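Periplasmic binding protein/LacI transcriptional regulator (Alkaliphilus metalliredigens, PDB 3CTP) probably represses transcription as a LacI-family DNA-binding regulator, here with D-xylulofuranose bound in the cleft between the two lobes of its periplasmic-binding-protein-like core. Local coordinates at residues A[80-85]-A[291-296]; A[154-159]-A[188-193]; A[283-288]-A[311-316]. One frame throughout, in Å; residues are numbered along the deposited sequence.

Contact 1 of 3, residues A[80-85]-A[291-296]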
loop_
_atom_site.group_PDB
_atom_site.type_symbol
_atom_site.label_atom_id
_atom_site.label_comp_id
_atom_site.label_asym_id
_atom_site.label_seq_id
_atom_site.Cartn_x
_atom_site.Cartn_y
_atom_site.Cartn_z
ATOM N N SER A 80 0.630 1.599 10.133
ATOM C CA SER A 80 -0.356 0.874 10.954
ATOM C C SER A 80 0.175 0.610 12.358
ATOM O O SER A 80 -0.561 0.722 13.340
ATOM C CB SER A 80 -0.728 -0.463 10.301
ATOM O OG SER A 80 -1.435 -0.242 9.065
ATOM N N VAL A 81 1.439 0.213 12.458
ATOM C CA VAL A 81 1.983 -0.164 13.765
ATOM C C VAL A 81 2.315 1.082 14.592
ATOM O O VAL A 81 2.093 1.122 15.797
ATOM C CB VAL A 81 3.179 -1.111 13.612
ATOM C CG1 VAL A 81 3.725 -1.490 14.977
ATOM C CG2 VAL A 81 2.750 -2.367 12.824
ATOM N N ILE A 82 2.846 2.136 13.956
ATOM C CA ILE A 82 3.024 3.386 14.690
ATOM C C ILE A 82 1.682 3.853 15.268
ATOM O O ILE A 82 1.617 4.334 16.396
ATOM C CB ILE A 82 3.614 4.461 13.776
ATOM C CG1 ILE A 82 5.066 4.089 13.422
ATOM C CG2 ILE A 82 3.607 5.802 14.469
ATOM C CD1 ILE A 82 5.732 4.991 12.374
ATOM N N GLU A 83 0.600 3.714 14.492
ATOM C CA GLU A 83 -0.701 4.148 15.000
ATOM C C GLU A 83 -1.070 3.382 16.273
ATOM O O GLU A 83 -1.583 3.965 17.233
ATOM C CB GLU A 83 -1.801 4.015 13.938
ATOM C CG GLU A 83 -3.171 4.410 14.513
ATOM C CD GLU A 83 -3.972 5.326 13.619
ATOM O OE1 GLU A 83 -3.470 5.749 12.551
ATOM O OE2 GLU A 83 -5.113 5.653 14.019
ATOM N N GLU A 84 -0.774 2.094 16.303
ATOM C CA GLU A 84 -1.066 1.278 17.501
ATOM C C GLU A 84 -0.296 1.771 18.713
ATOM O O GLU A 84 -0.858 1.920 19.820
ATOM C CB GLU A 84 -0.693 -0.187 17.257
ATOM C CG GLU A 84 -1.565 -0.878 16.226
ATOM C CD GLU A 84 -2.948 -1.286 16.758
ATOM O OE1 GLU A 84 -3.261 -1.085 17.964
ATOM O OE2 GLU A 84 -3.708 -1.850 15.948
ATOM N N TYR A 85 1.012 1.966 18.538
ATOM C CA TYR A 85 1.808 2.450 19.648
ATOM C C TYR A 85 1.425 3.856 20.079
ATOM O O TYR A 85 1.474 4.175 21.279
ATOM C CB TYR A 85 3.310 2.325 19.373
ATOM C CG TYR A 85 3.802 0.902 19.457
ATOM C CD1 TYR A 85 4.002 0.156 18.327
ATOM C CD2 TYR A 85 4.042 0.296 20.698
ATOM C CE1 TYR A 85 4.452 -1.160 18.393
ATOM C CE2 TYR A 85 4.497 -1.037 20.769
ATOM C CZ TYR A 85 4.685 -1.749 19.608
ATOM O OH TYR A 85 5.127 -3.062 19.633
ATOM N N TYR A 291 7.645 1.140 18.107
ATOM C CA TYR A 291 7.709 1.334 19.541
ATOM C C TYR A 291 8.702 2.434 19.897
ATOM O O TYR A 291 8.405 3.347 20.696
ATOM C CB TYR A 291 8.114 0.016 20.240
ATOM C CG TYR A 291 8.466 0.184 21.706
ATOM C CD1 TYR A 291 7.483 0.202 22.665
ATOM C CD2 TYR A 291 9.786 0.334 22.109
ATOM C CE1 TYR A 291 7.797 0.380 24.013
ATOM C CE2 TYR A 291 10.114 0.492 23.463
ATOM C CZ TYR A 291 9.107 0.510 24.394
ATOM O OH TYR A 291 9.415 0.658 25.733
ATOM N N THR A 292 9.882 2.350 19.304
ATOM C CA THR A 292 10.979 3.255 19.640
ATOM C C THR A 292 10.658 4.683 19.210
ATOM O O THR A 292 10.878 5.627 19.943
ATOM C CB THR A 292 12.270 2.734 18.996
ATOM O OG1 THR A 292 12.552 1.454 19.582
ATOM C CG2 THR A 292 13.462 3.688 19.240
ATOM N N ILE A 293 10.124 4.826 17.993
ATOM C CA ILE A 293 9.808 6.147 17.480
ATOM C C ILE A 293 8.807 6.822 18.418
ATOM O O ILE A 293 8.965 7.998 18.790
ATOM C CB ILE A 293 9.200 6.000 16.071
ATOM C CG1 ILE A 293 10.275 5.591 15.054
ATOM C CG2 ILE A 293 8.441 7.247 15.655
ATOM C CD1 ILE A 293 9.717 5.141 13.679
ATOM N N ILE A 294 7.765 6.080 18.814
ATOM C CA ILE A 294 6.750 6.679 19.674
ATOM C C ILE A 294 7.294 6.935 21.092
ATOM O O ILE A 294 7.049 7.987 21.687
ATOM C CB ILE A 294 5.511 5.794 19.696
ATOM C CG1 ILE A 294 4.809 5.897 18.343
ATOM C CG2 ILE A 294 4.584 6.194 20.852
ATOM C CD1 ILE A 294 4.275 7.288 18.013
ATOM N N GLU A 295 8.041 5.988 21.645
ATOM C CA GLU A 295 8.612 6.190 22.972
ATOM C C GLU A 295 9.439 7.449 23.010
ATOM O O GLU A 295 9.322 8.239 23.944
ATOM C CB GLU A 295 9.521 5.025 23.362
ATOM C CG GLU A 295 8.807 3.790 23.879
ATOM C CD GLU A 295 7.941 4.051 25.097
ATOM O OE1 GLU A 295 8.457 4.523 26.147
ATOM O OE2 GLU A 295 6.750 3.768 24.998
ATOM N N LEU A 296 10.281 7.646 22.002
ATOM C CA LEU A 296 11.196 8.794 22.013
ATOM C C LEU A 296 10.432 10.090 21.734
ATOM O O LEU A 296 10.688 11.125 22.363
ATOM C CB LEU A 296 12.304 8.600 20.984
ATOM C CG LEU A 296 13.220 7.425 21.287
ATOM C CD1 LEU A 296 14.187 7.173 20.127
ATOM C CD2 LEU A 296 14.019 7.710 22.589
#
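Y85 and Y291 mark the nearest backbone approach of helices 73-88 and 286-302, with their CA atoms 6.0 Å apart; the axes of the two short segments come within 9.0 Å and cross at -42°, both running in roughly the same direction. This is helix packing within an alpha/beta lobe of the type I periplasmic-binding-protein fold, where the two helices lie side by side over strand 119-123. The aromatic half of the contact is made by the tyrosines. The start of residue Y291 sits on one face of the Y85 ring: its CA stands over the middle, and its CB lies 4.0 Å from the ring centroid in a CH-pi contact. From there the Y291 ring turns its edge to that face in an offset edge-to-face pair, with the planes at 76° and Y291 CD1 3.7 Å from Y85 CE2. With chi1 at 169°, the Y291 ring swings away from its own backbone N, and the CD1 edge, not a face, meets Y85. E295 CG lies over one face of the Y291 ring, while the Y85 hydroxyl is hydrogen-bonded to E287 OE1, one turn before Y291 on helix 286-302. With an alanine at Y85, Y291 CB and CD1 would probably lose the surface they rest on and E287 the hydroxyl that pins it. The rest of the contact is mainly aliphatic and buried. I294 uses both branches: along one, CG1 lies against Y85 CB and CD1 is 3.9 Å from I82 CG2; the other, the methyl CG2, is 3.7 Å from the backbone oxygen of Y85. I82, I293 and I294 all also touch I121 of strand 119-123, and I82 CD1 meets I293 CD1 at 4.2 Å.

Contact 2 of 3, residues A[154-159]-A[188-193]. With XLF (beta-D-xylulofuranose), chain C.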
loop_
_atom_site.group_PDB
_atom_site.type_symbol
_atom_site.label_atom_id
_atom_site.label_comp_id
_atom_site.label_asym_id
_atom_site.label_seq_id
_atom_site.Cartn_x
_atom_site.Cartn_y
_atom_site.Cartn_z
ATOM N N SER A 154 16.707 1.133 10.920
ATOM C CA SER A 154 17.210 -0.230 11.032
ATOM C C SER A 154 18.717 -0.228 10.780
ATOM O O SER A 154 19.266 0.767 10.328
ATOM C CB SER A 154 16.544 -1.162 10.020
ATOM O OG SER A 154 15.140 -1.300 10.282
ATOM N N ASP A 155 19.370 -1.356 11.050
ATOM C CA ASP A 155 20.810 -1.484 10.818
ATOM C C ASP A 155 21.076 -1.762 9.349
ATOM O O ASP A 155 21.367 -2.879 8.924
ATOM C CB ASP A 155 21.363 -2.597 11.725
ATOM C CG ASP A 155 22.858 -2.677 11.707
ATOM O OD1 ASP A 155 23.521 -1.905 10.966
ATOM O OD2 ASP A 155 23.351 -3.575 12.430
ATOM N N ASN A 156 20.957 -0.712 8.559
ATOM C CA ASN A 156 21.015 -0.892 7.110
ATOM C C ASN A 156 22.390 -1.286 6.578
ATOM O O ASN A 156 22.496 -2.031 5.591
ATOM C CB ASN A 156 20.501 0.397 6.479
ATOM C CG ASN A 156 18.998 0.513 6.644
ATOM O OD1 ASN A 156 18.266 -0.403 6.256
ATOM N ND2 ASN A 156 18.537 1.604 7.286
ATOM N N TYR A 157 23.443 -0.821 7.238
ATOM C CA TYR A 157 24.776 -1.185 6.798
ATOM C C TYR A 157 24.977 -2.691 6.954
ATOM O O TYR A 157 25.374 -3.397 6.011
ATOM C CB TYR A 157 25.850 -0.419 7.595
ATOM C CG TYR A 157 27.222 -0.898 7.205
ATOM C CD1 TYR A 157 27.882 -0.371 6.091
ATOM C CD2 TYR A 157 27.835 -1.931 7.906
ATOM C CE1 TYR A 157 29.132 -0.839 5.707
ATOM C CE2 TYR A 157 29.066 -2.415 7.518
ATOM C CZ TYR A 157 29.710 -1.867 6.422
ATOM O OH TYR A 157 30.934 -2.387 6.029
ATOM N N ASN A 158 24.717 -3.191 8.122
ATOM C CA ASN A 158 24.905 -4.611 8.353
ATOM C C ASN A 158 23.926 -5.475 7.552
ATOM O O ASN A 158 24.286 -6.515 7.112
ATOM C CB ASN A 158 24.847 -4.972 9.827
ATOM C CG ASN A 158 26.113 -4.598 10.575
ATOM O OD1 ASN A 158 27.186 -4.683 10.074
ATOM N ND2 ASN A 158 25.937 -4.213 11.789
ATOM N N GLY A 159 22.723 -4.958 7.322
ATOM C CA GLY A 159 21.778 -5.678 6.453
ATOM C C GLY A 159 22.313 -5.811 5.050
ATOM O O GLY A 159 22.148 -6.868 4.438
ATOM N N GLU A 188 21.830 3.996 0.865
ATOM C CA GLU A 188 23.274 4.226 0.694
ATOM C C GLU A 188 24.053 3.310 1.642
ATOM O O GLU A 188 25.077 2.756 1.260
ATOM C CB GLU A 188 23.657 5.679 0.961
ATOM C CG GLU A 188 23.212 6.641 -0.160
ATOM C CD GLU A 188 23.972 6.362 -1.454
ATOM O OE1 GLU A 188 25.122 6.825 -1.596
ATOM O OE2 GLU A 188 23.440 5.660 -2.323
ATOM N N LEU A 189 23.565 3.157 2.868
ATOM C CA LEU A 189 24.253 2.255 3.802
ATOM C C LEU A 189 24.129 0.802 3.343
ATOM O O LEU A 189 25.085 0.019 3.477
ATOM C CB LEU A 189 23.691 2.450 5.212
ATOM C CG LEU A 189 24.166 3.723 5.905
ATOM C CD1 LEU A 189 23.361 3.930 7.186
ATOM C CD2 LEU A 189 25.664 3.622 6.186
ATOM N N ARG A 190 22.961 0.407 2.811
ATOM C CA ARG A 190 22.860 -0.962 2.291
ATOM C C ARG A 190 23.863 -1.208 1.170
ATOM O O ARG A 190 24.501 -2.255 1.098
ATOM C CB ARG A 190 21.436 -1.276 1.770
ATOM C CG ARG A 190 20.416 -1.242 2.892
ATOM C CD ARG A 190 18.977 -1.264 2.366
ATOM N NE ARG A 190 18.082 -0.883 3.461
ATOM C CZ ARG A 190 16.796 -0.575 3.320
ATOM N NH1 ARG A 190 16.212 -0.620 2.121
ATOM N NH2 ARG A 190 16.106 -0.205 4.394
ATOM N N TYR A 191 23.998 -0.224 0.286
ATOM C CA TYR A 191 24.964 -0.310 -0.801
ATOM C C TYR A 191 26.380 -0.456 -0.257
ATOM O O TYR A 191 27.142 -1.313 -0.706
ATOM C CB TYR A 191 24.815 0.962 -1.657
ATOM C CG TYR A 191 26.033 1.387 -2.413
ATOM C CD1 TYR A 191 26.376 0.786 -3.602
ATOM C CD2 TYR A 191 26.803 2.434 -1.961
ATOM C CE1 TYR A 191 27.509 1.193 -4.314
ATOM C CE2 TYR A 191 27.920 2.857 -2.659
ATOM C CZ TYR A 191 28.262 2.221 -3.819
ATOM O OH TYR A 191 29.368 2.657 -4.526
ATOM N N LYS A 192 26.707 0.363 0.735
ATOM C CA LYS A 192 28.065 0.343 1.278
ATOM C C LYS A 192 28.350 -0.997 1.972
ATOM O O LYS A 192 29.454 -1.556 1.845
ATOM C CB LYS A 192 28.218 1.493 2.268
ATOM C CG LYS A 192 29.677 1.709 2.679
ATOM C CD LYS A 192 30.562 1.796 1.447
ATOM C CE LYS A 192 32.042 1.785 1.815
ATOM N NZ LYS A 192 32.911 1.672 0.616
ATOM N N GLY A 193 27.372 -1.534 2.698
ATOM C CA GLY A 193 27.627 -2.813 3.392
ATOM C C GLY A 193 27.800 -3.922 2.374
ATOM O O GLY A 193 28.637 -4.821 2.536
HETATM O O4 XLF C . 14.574 4.065 2.571
HETATM C C4 XLF C . 14.518 2.636 2.547
HETATM C C5 XLF C . 14.238 2.213 1.113
HETATM O O5 XLF C . 12.887 1.740 1.097
HETATM C C3 XLF C . 13.321 2.129 3.334
HETATM O O3 XLF C . 13.718 1.513 4.567
HETATM C C2 XLF C . 12.733 1.130 2.376
HETATM O O2 XLF C . 13.477 -0.106 2.401
HETATM C C1 XLF C . 11.260 0.876 2.623
HETATM O O1 XLF C . 10.751 0.012 1.595
HETATM O O HOH W 1 30.208 -5.029 5.025
#
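N156 and R190 form the tight, polar end of this contact, beside the sugar pocket. Two nitrogens of the guanidinium grip a single oxygen side-on: R190 NE is 2.8 Å and R190 NH2 2.9 Å from N156 OD1. Both bonds lie in the guanidinium plane but reach the oxygen from one face of the amide, whose plane is turned 55° from that of the arginine. The chain of R190, extended from CG to NE, carries this group past N156 to the xylulofuranose, where NH1 donates to XLF O2 at 2.8 Å and NH2 to XLF O3 at 2.9 Å. N156 is thus a second-shell residue that fixes the rotation of a ligand-binding arginine, and its oxygen probably offsets part of the positive charge.

The backbones are also close, with CA of Y157 only 4.6 Å from CA of L189. CA-H...O contacts run in both directions, among them G193 CA to Y157 O at 3.5 Å; G193, without a side chain, lets the helices come this close. The Y157 ring lays one face on G193 CA, which is 3.4 Å from Y157 CE1, in a CH-pi contact.

Toward solvent the packing thins. K192 CG comes to the edge of the ring before its chain leads away, and exposed L189 lies only loosely against Y157 CB through CD2. A water donates to both Y157 OH and G193 O, and the hydroxyl is further hydrogen-bonded to D196.

D155, at the N-cap of helix 156-169, accepts a weak bond from N158 N and a stronger one from N158 ND2; its backbone pairs with M313 of strand 311-318. Helix 185-200 turns its other side to its lobe's sheet, through E188 with K179 of strand 175-179 and Y191 with F207 of strand 206-209.

Contact 3 of 3, residues A[283-288]-A[311-316]. With XLF (beta-D-xylulofuranose), chain C.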
loop_
_atom_site.group_PDB
_atom_site.type_symbol
_atom_site.label_atom_id
_atom_site.label_comp_id
_atom_site.label_asym_id
_atom_site.label_seq_id
_atom_site.Cartn_x
_atom_site.Cartn_y
_atom_site.Cartn_z
ATOM N N ASN A 283 14.925 -8.592 7.224
ATOM C CA ASN A 283 13.869 -8.058 8.063
ATOM C C ASN A 283 14.193 -6.719 8.695
ATOM O O ASN A 283 15.187 -6.609 9.411
ATOM C CB ASN A 283 13.610 -9.052 9.214
ATOM C CG ASN A 283 12.411 -8.678 10.053
ATOM O OD1 ASN A 283 11.264 -8.816 9.601
ATOM N ND2 ASN A 283 12.656 -8.222 11.297
ATOM N N GLN A 284 13.334 -5.710 8.472
ATOM C CA GLN A 284 13.307 -4.543 9.367
ATOM C C GLN A 284 12.283 -4.760 10.458
ATOM O O GLN A 284 11.139 -5.161 10.163
ATOM C CB GLN A 284 12.905 -3.272 8.604
ATOM C CG GLN A 284 13.908 -2.817 7.578
ATOM C CD GLN A 284 13.713 -1.352 7.242
ATOM O OE1 GLN A 284 13.957 -0.496 8.081
ATOM N NE2 GLN A 284 13.318 -1.051 5.992
ATOM N N PRO A 285 12.674 -4.536 11.725
ATOM C CA PRO A 285 11.777 -4.910 12.823
ATOM C C PRO A 285 10.749 -3.825 13.076
ATOM O O PRO A 285 10.943 -2.937 13.926
ATOM C CB PRO A 285 12.721 -5.055 14.022
ATOM C CG PRO A 285 13.872 -4.105 13.710
ATOM C CD PRO A 285 14.027 -4.159 12.185
ATOM N N ILE A 286 9.664 -3.869 12.301
ATOM C CA ILE A 286 8.678 -2.796 12.328
ATOM C C ILE A 286 8.142 -2.544 13.740
ATOM O O ILE A 286 7.963 -1.389 14.153
ATOM C CB ILE A 286 7.518 -3.111 11.343
ATOM C CG1 ILE A 286 8.067 -3.004 9.906
ATOM C CG2 ILE A 286 6.374 -2.148 11.538
ATOM C CD1 ILE A 286 7.023 -3.300 8.787
ATOM N N GLU A 287 7.859 -3.609 14.494
ATOM C CA GLU A 287 7.325 -3.384 15.844
ATOM C C GLU A 287 8.327 -2.620 16.714
ATOM O O GLU A 287 7.949 -1.677 17.451
ATOM C CB GLU A 287 6.929 -4.699 16.541
ATOM C CG GLU A 287 5.715 -5.364 15.905
ATOM C CD GLU A 287 4.405 -4.784 16.384
ATOM O OE1 GLU A 287 4.363 -4.227 17.506
ATOM O OE2 GLU A 287 3.402 -4.908 15.646
ATOM N N ALA A 288 9.595 -3.037 16.695
ATOM C CA ALA A 288 10.604 -2.323 17.492
ATOM C C ALA A 288 10.809 -0.888 16.994
ATOM O O ALA A 288 11.003 0.039 17.799
ATOM C CB ALA A 288 11.943 -3.073 17.481
ATOM N N TYR A 311 19.276 5.792 17.081
ATOM C CA TYR A 311 18.731 4.532 17.587
ATOM C C TYR A 311 18.672 3.570 16.424
ATOM O O TYR A 311 17.928 3.823 15.484
ATOM C CB TYR A 311 17.320 4.745 18.139
ATOM C CG TYR A 311 17.317 5.290 19.568
ATOM C CD1 TYR A 311 17.794 6.562 19.856
ATOM C CD2 TYR A 311 16.850 4.500 20.625
ATOM C CE1 TYR A 311 17.817 7.043 21.174
ATOM C CE2 TYR A 311 16.857 4.979 21.933
ATOM C CZ TYR A 311 17.351 6.235 22.206
ATOM O OH TYR A 311 17.351 6.661 23.525
ATOM N N ILE A 312 19.470 2.504 16.455
ATOM C CA ILE A 312 19.570 1.584 15.313
ATOM C C ILE A 312 19.100 0.203 15.721
ATOM O O ILE A 312 19.631 -0.382 16.684
ATOM C CB ILE A 312 21.041 1.532 14.842
ATOM C CG1 ILE A 312 21.482 2.939 14.452
ATOM C CG2 ILE A 312 21.197 0.584 13.673
ATOM C CD1 ILE A 312 22.934 3.023 14.016
ATOM N N MET A 313 18.075 -0.317 15.035
ATOM C CA MET A 313 17.488 -1.620 15.374
ATOM C C MET A 313 18.063 -2.769 14.536
ATOM O O MET A 313 18.299 -2.643 13.340
ATOM C CB MET A 313 15.941 -1.639 15.172
ATOM C CG MET A 313 15.071 -0.660 15.960
ATOM S SD MET A 313 15.201 -0.762 17.777
ATOM C CE MET A 313 16.117 0.700 17.728
ATOM N N GLU A 314 18.244 -3.918 15.179
ATOM C CA GLU A 314 18.859 -5.072 14.551
ATOM C C GLU A 314 17.987 -5.642 13.434
ATOM O O GLU A 314 16.757 -5.741 13.569
ATOM C CB GLU A 314 19.040 -6.148 15.646
ATOM C CG GLU A 314 19.655 -7.457 15.191
ATOM C CD GLU A 314 19.852 -8.443 16.343
ATOM O OE1 GLU A 314 19.520 -8.096 17.493
ATOM O OE2 GLU A 314 20.318 -9.572 16.089
ATOM N N VAL A 315 18.656 -6.071 12.360
ATOM C CA VAL A 315 18.006 -6.757 11.231
ATOM C C VAL A 315 18.418 -8.223 11.190
ATOM O O VAL A 315 19.390 -8.629 11.840
ATOM C CB VAL A 315 18.350 -6.081 9.873
ATOM C CG1 VAL A 315 17.838 -4.635 9.902
ATOM C CG2 VAL A 315 19.837 -6.109 9.628
ATOM N N LYS A 316 17.674 -9.017 10.436
ATOM C CA LYS A 316 18.030 -10.422 10.289
ATOM C C LYS A 316 17.595 -10.953 8.939
ATOM O O LYS A 316 16.628 -10.467 8.345
ATOM C CB LYS A 316 17.366 -11.239 11.380
ATOM C CG LYS A 316 15.887 -11.269 11.252
ATOM C CD LYS A 316 15.207 -11.965 12.432
ATOM C CE LYS A 316 13.692 -11.929 12.215
ATOM N NZ LYS A 316 12.931 -11.775 13.497
HETATM O O4 XLF C . 14.574 4.065 2.571
HETATM C C4 XLF C . 14.518 2.636 2.547
HETATM C C5 XLF C . 14.238 2.213 1.113
HETATM O O5 XLF C . 12.887 1.740 1.097
HETATM C C3 XLF C . 13.321 2.129 3.334
HETATM O O3 XLF C . 13.718 1.513 4.567
HETATM C C2 XLF C . 12.733 1.130 2.376
HETATM O O2 XLF C . 13.477 -0.106 2.401
HETATM C C1 XLF C . 11.260 0.876 2.623
HETATM O O1 XLF C . 10.751 0.012 1.595
HETATM O O HOH W 2 15.168 -7.993 12.849
#
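Two of the three interlobe crossings that make the hinge of a type I periplasmic-binding-protein fold meet here, with N283 and P285 lying against M313 to K316. One backbone bond ties them, N283 N donating to K316 O at 2.8 Å. N283 O and K316 N are buried with no hydrogen-bond partner in the model, and V315 CB comes to 3.2 Å from N283 O. The side chains of N283 and K316 run alongside each other in the same direction, CB of N283 3.8 Å from CG of K316. N283 OD1 is bound by N268, and a water links N283 ND2 to E314 O.

P285, at the N-cap of helix 286-302, sets its ring against M313 and E314. Its CG touches M313 CB at 3.5 Å and lies 3.3 Å from E314 O. M313 then bends back (chi1 -60°, chi2 -58°), which brings its SD 4.0 Å from A288 CB in the first turn of the helix.

Between N283 and P285, Q284 turns away from this strand toward the pocket, donating from NE2 to XLF O3 at 3.0 Å; D267 OD1 is a second partner of NE2. Strand 311-318 runs between strand 151-154, whose S154 touches both P285 and V315, and strand 281-283, which leads into helix 286-302 beside helix 73-88.

How the contacts relate
Contact 1 is largely buried, aliphatic and aromatic, and joins two helices of one lobe; contact 2 is partly buried and polar at the ligand; contact 3 lies nearer the surface and mixes backbone bonding with proline and methionine packing. Contacts 1 and 3 share helix 286-302, whose first turn leaves the hinge and whose next turns reach helix 73-88. Contacts 2 and 3 meet at the crossings: S154 OG is hydrogen-bonded to Q284 OE1, and R190 and Q284 both donate to XLF O3. The ligand therefore bridges these two contacts directly, whereas contact 1 stands back, the side chain of I293 lying about 11 Å from the sugar.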